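Local coordinates for protein ubiquinol-cytochrome C chaperone (Brucella abortus NCTC 8038, PDB 6RWT) that probably acts as a chaperone related to mitochondrial Cbp3, which binds newly synthesized cytochrome b during assembly of respiratory complex III, at residues 79-88 / 100-109. Sequence-based numbering, arbitrary orientation.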
loop_
_atom_site.group_PDB
_atom_site.type_symbol
_atom_site.label_atom_id
_atom_site.label_comp_id
_atom_site.label_asym_id
_atom_site.label_seq_id
_atom_site.Cartn_x
_atom_site.Cartn_y
_atom_site.Cartn_z
ATOM N N PHE A 79 1.597 -1.866 8.941
ATOM C CA PHE A 79 0.668 -2.629 8.078
ATOM C C PHE A 79 0.387 -4.027 8.630
ATOM O O PHE A 79 -0.762 -4.406 8.789
ATOM C CB PHE A 79 1.238 -2.704 6.658
ATOM C CG PHE A 79 0.490 -3.622 5.722
ATOM C CD1 PHE A 79 -0.814 -3.344 5.324
ATOM C CD2 PHE A 79 1.118 -4.752 5.197
ATOM C CE1 PHE A 79 -1.471 -4.178 4.432
ATOM C CE2 PHE A 79 0.465 -5.585 4.305
ATOM C CZ PHE A 79 -0.833 -5.298 3.921
ATOM N N PHE A 80 1.430 -4.777 8.972
ATOM C CA PHE A 80 1.217 -6.142 9.463
ATOM C C PHE A 80 0.541 -6.171 10.846
ATOM O O PHE A 80 -0.255 -7.072 11.105
ATOM C CB PHE A 80 2.512 -6.974 9.404
ATOM C CG PHE A 80 2.925 -7.348 7.999
ATOM C CD1 PHE A 80 2.074 -8.107 7.189
ATOM C CD2 PHE A 80 4.144 -6.945 7.474
ATOM C CE1 PHE A 80 2.432 -8.456 5.893
ATOM C CE2 PHE A 80 4.510 -7.297 6.177
ATOM C CZ PHE A 80 3.653 -8.049 5.388
ATOM N N LYS A 81 0.806 -5.178 11.707
ATOM C CA LYS A 81 0.035 -5.044 12.965
ATOM C C LYS A 81 -1.470 -4.822 12.697
ATOM O O LYS A 81 -2.327 -5.420 13.365
ATOM C CB LYS A 81 0.591 -3.922 13.853
ATOM C CG LYS A 81 1.948 -4.232 14.478
ATOM C CD LYS A 81 2.406 -3.204 15.517
ATOM C CE LYS A 81 2.766 -1.846 14.943
ATOM N NZ LYS A 81 3.443 -0.961 15.949
ATOM N N ASP A 82 -1.754 -3.948 11.728
ATOM C CA ASP A 82 -3.105 -3.657 11.243
ATOM C C ASP A 82 -3.815 -4.922 10.737
ATOM O O ASP A 82 -4.930 -5.234 11.158
ATOM C CB ASP A 82 -2.981 -2.617 10.112
ATOM C CG ASP A 82 -4.285 -1.945 9.758
ATOM O OD1 ASP A 82 -5.346 -2.588 9.828
ATOM O OD2 ASP A 82 -4.233 -0.760 9.365
ATOM N N VAL A 83 -3.152 -5.654 9.845
ATOM C CA VAL A 83 -3.741 -6.864 9.223
ATOM C C VAL A 83 -3.949 -7.992 10.254
ATOM O O VAL A 83 -4.987 -8.671 10.239
ATOM C CB VAL A 83 -2.955 -7.359 7.990
ATOM C CG1 VAL A 83 -3.676 -8.535 7.345
ATOM C CG2 VAL A 83 -2.836 -6.266 6.940
ATOM N N ASP A 84 -2.988 -8.164 11.163
ATOM C CA ASP A 84 -3.130 -9.093 12.298
ATOM C C ASP A 84 -4.473 -8.859 13.012
ATOM O O ASP A 84 -5.292 -9.779 13.159
ATOM C CB ASP A 84 -1.925 -8.904 13.239
ATOM C CG ASP A 84 -1.944 -9.813 14.469
ATOM O OD1 ASP A 84 -2.913 -10.567 14.694
ATOM O OD2 ASP A 84 -0.956 -9.759 15.232
ATOM N N HIS A 85 -4.715 -7.610 13.395
ATOM C CA HIS A 85 -5.954 -7.227 14.076
ATOM C C HIS A 85 -7.193 -7.474 13.214
ATOM O O HIS A 85 -8.193 -8.001 13.713
ATOM C CB HIS A 85 -5.882 -5.758 14.512
ATOM C CG HIS A 85 -7.064 -5.307 15.310
ATOM N ND1 HIS A 85 -7.296 -5.732 16.602
ATOM C CD2 HIS A 85 -8.087 -4.477 14.997
ATOM C CE1 HIS A 85 -8.414 -5.183 17.049
ATOM N NE2 HIS A 85 -8.910 -4.415 16.096
ATOM N N SER A 86 -7.127 -7.105 11.927
ATOM C CA SER A 86 -8.248 -7.338 10.992
ATOM C C SER A 86 -8.628 -8.818 10.865
ATOM O O SER A 86 -9.809 -9.154 10.719
ATOM C CB SER A 86 -7.929 -6.778 9.601
ATOM O OG SER A 86 -7.804 -5.361 9.633
ATOM N N LEU A 87 -7.636 -9.705 10.900
ATOM C CA LEU A 87 -7.924 -11.144 10.865
ATOM C C LEU A 87 -8.588 -11.615 12.157
ATOM O O LEU A 87 -9.533 -12.402 12.117
ATOM C CB LEU A 87 -6.657 -11.941 10.581
ATOM C CG LEU A 87 -6.080 -11.736 9.181
ATOM C CD1 LEU A 87 -4.763 -12.459 9.127
ATOM C CD2 LEU A 87 -6.982 -12.252 8.078
ATOM N N ARG A 88 -8.115 -11.114 13.294
ATOM C CA ARG A 88 -8.762 -11.404 14.589
ATOM C C ARG A 88 -10.213 -10.896 14.663
ATOM O O ARG A 88 -11.050 -11.521 15.318
ATOM C CB ARG A 88 -7.935 -10.844 15.748
ATOM C CG ARG A 88 -6.585 -11.536 15.889
ATOM C CD ARG A 88 -5.735 -10.980 17.013
ATOM N NE ARG A 88 -4.455 -11.690 17.105
ATOM C CZ ARG A 88 -4.278 -12.913 17.622
ATOM N NH1 ARG A 88 -5.296 -13.623 18.119
ATOM N NH2 ARG A 88 -3.058 -13.444 17.647
ATOM N N ARG A 100 0.503 -18.114 11.190
ATOM C CA ARG A 100 -0.478 -17.182 10.628
ATOM C C ARG A 100 0.202 -15.957 10.011
ATOM O O ARG A 100 -0.093 -15.611 8.877
ATOM C CB ARG A 100 -1.497 -16.744 11.695
ATOM C CG ARG A 100 -2.674 -15.914 11.180
ATOM C CD ARG A 100 -3.672 -15.627 12.297
ATOM N NE ARG A 100 -3.002 -14.884 13.363
ATOM C CZ ARG A 100 -3.234 -13.623 13.731
ATOM N NH1 ARG A 100 -4.221 -12.879 13.208
ATOM N NH2 ARG A 100 -2.481 -13.112 14.696
ATOM N N MET A 101 1.127 -15.336 10.739
ATOM C CA MET A 101 1.795 -14.109 10.275
ATOM C C MET A 101 2.719 -14.336 9.085
ATOM O O MET A 101 2.795 -13.488 8.184
ATOM C CB MET A 101 2.602 -13.479 11.414
ATOM C CG MET A 101 1.771 -13.070 12.618
ATOM S SD MET A 101 1.075 -11.430 12.463
ATOM C CE MET A 101 -0.465 -11.713 11.612
ATOM N N LYS A 102 3.438 -15.458 9.094
ATOM C CA LYS A 102 4.282 -15.849 7.961
ATOM C C LYS A 102 3.444 -16.048 6.697
ATOM O O LYS A 102 3.832 -15.589 5.618
ATOM C CB LYS A 102 5.078 -17.120 8.285
ATOM C CG LYS A 102 6.180 -16.905 9.312
ATOM C CD LYS A 102 6.629 -18.216 9.946
ATOM C CE LYS A 102 7.709 -17.987 10.993
ATOM N NZ LYS A 102 8.107 -19.253 11.671
ATOM N N LYS A 103 2.289 -16.704 6.835
ATOM C CA LYS A 103 1.366 -16.896 5.701
ATOM C C LYS A 103 0.799 -15.561 5.183
ATOM O O LYS A 103 0.667 -15.366 3.963
ATOM C CB LYS A 103 0.226 -17.855 6.077
ATOM C CG LYS A 103 0.661 -19.305 6.313
ATOM C CD LYS A 103 -0.475 -20.092 6.945
ATOM C CE LYS A 103 -0.125 -21.556 7.161
ATOM N NZ LYS A 103 -1.144 -22.202 8.036
ATOM N N LEU A 104 0.458 -14.645 6.094
ATOM C CA LEU A 104 -0.024 -13.309 5.691
ATOM C C LEU A 104 1.024 -12.518 4.934
ATOM O O LEU A 104 0.725 -11.895 3.916
ATOM C CB LEU A 104 -0.422 -12.473 6.892
ATOM C CG LEU A 104 -1.759 -12.769 7.521
ATOM C CD1 LEU A 104 -1.816 -14.230 7.848
ATOM C CD2 LEU A 104 -1.778 -11.955 8.784
ATOM N N ALA A 105 2.250 -12.521 5.447
ATOM C CA ALA A 105 3.362 -11.867 4.741
ATOM C C ALA A 105 3.589 -12.417 3.323
ATOM O O ALA A 105 3.757 -11.635 2.376
ATOM C CB ALA A 105 4.637 -11.951 5.566
ATOM N N ARG A 106 3.550 -13.745 3.166
ATOM C CA ARG A 106 3.604 -14.370 1.835
ATOM C C ARG A 106 2.410 -13.960 0.959
ATOM O O ARG A 106 2.584 -13.740 -0.242
ATOM C CB ARG A 106 3.702 -15.903 1.961
ATOM C CG ARG A 106 3.826 -16.671 0.651
ATOM C CD ARG A 106 4.187 -18.133 0.907
ATOM N NE ARG A 106 4.146 -18.954 -0.311
ATOM C CZ ARG A 106 4.509 -20.238 -0.392
ATOM N NH1 ARG A 106 4.409 -20.874 -1.556
ATOM N NH2 ARG A 106 4.955 -20.907 0.677
ATOM N N MET A 107 1.213 -13.862 1.549
ATOM C CA MET A 107 0.006 -13.408 0.816
ATOM C C MET A 107 0.206 -11.984 0.290
ATOM O O MET A 107 -0.153 -11.691 -0.856
ATOM C CB MET A 107 -1.255 -13.495 1.702
ATOM C CG MET A 107 -2.583 -13.164 1.015
ATOM S SD MET A 107 -3.982 -13.319 2.144
ATOM C CE MET A 107 -3.858 -11.764 3.024
ATOM N N PHE A 108 0.795 -11.116 1.115
ATOM C CA PHE A 108 1.090 -9.749 0.689
ATOM C C PHE A 108 2.163 -9.709 -0.409
ATOM O O PHE A 108 1.875 -9.313 -1.545
ATOM C CB PHE A 108 1.499 -8.847 1.876
ATOM C CG PHE A 108 1.911 -7.455 1.456
ATOM C CD1 PHE A 108 0.966 -6.558 0.955
ATOM C CD2 PHE A 108 3.240 -7.065 1.476
ATOM C CE1 PHE A 108 1.339 -5.282 0.538
ATOM C CE2 PHE A 108 3.622 -5.790 1.055
ATOM C CZ PHE A 108 2.666 -4.897 0.573
ATOM N N TYR A 109 3.386 -10.107 -0.087
ATOM C CA TYR A 109 4.506 -9.959 -1.031
ATOM C C TYR A 109 4.309 -10.733 -2.344
ATOM O O TYR A 109 4.673 -10.240 -3.420
ATOM C CB TYR A 109 5.846 -10.323 -0.368
ATOM C CG TYR A 109 6.299 -9.312 0.678
ATOM C CD1 TYR A 109 6.705 -8.028 0.308
ATOM C CD2 TYR A 109 6.320 -9.634 2.040
ATOM C CE1 TYR A 109 7.110 -7.095 1.260
ATOM C CE2 TYR A 109 6.724 -8.710 2.997
ATOM C CZ TYR A 109 7.121 -7.438 2.604
ATOM O OH TYR A 109 7.533 -6.514 3.554
#
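Arg100 grips Asp84 end-on with both terminal nitrogens: Arg100 NH2 lies 2.6 Å from Asp84 OD1, above the carboxylate plane, while Arg100 NH1 donates to Asp84 O at 3.3 Å. A bend at chi3 (60°) turns the long arginine chain into this grip. Asp84 suits the place because its short side chain, CG anti to the backbone N, keeps OD1 near its own carbonyl. From the opposite face of the carboxylate, Arg88 NE meets Asp84 OD1 at 3.1 Å. This brings Arg88 NH2 within 3.0 Å of Arg100 NH2, two donors with no hydrogen bond between them. Met101, flexible and apolar, lays CE over a face of the Arg100 guanidinium; Leu87 CB lies at its edge.

Farther along, the broad ring of Phe80 is a knob among Leu104, Ala105, Phe108 and Tyr109; Phe80 CE1 comes within 3.7 Å of Ala105 CA, which the small alanine side chain permits. Phe79 CE2 sits 3.5 Å from Phe108 CD1, over one face of that ring, and Phe79 also touches Tyr47 and Ile54 of helix 43-61.

Asp94, in the connection between helices 66-89 and 100-120, salt-bridges Arg100 NE. The two carboxylates probably offset the charge of Arg88 and Arg100; ion pairs thus join these steeply crossed helices (segment axes at 114°) near their connection, and aromatic packing joins them farther along.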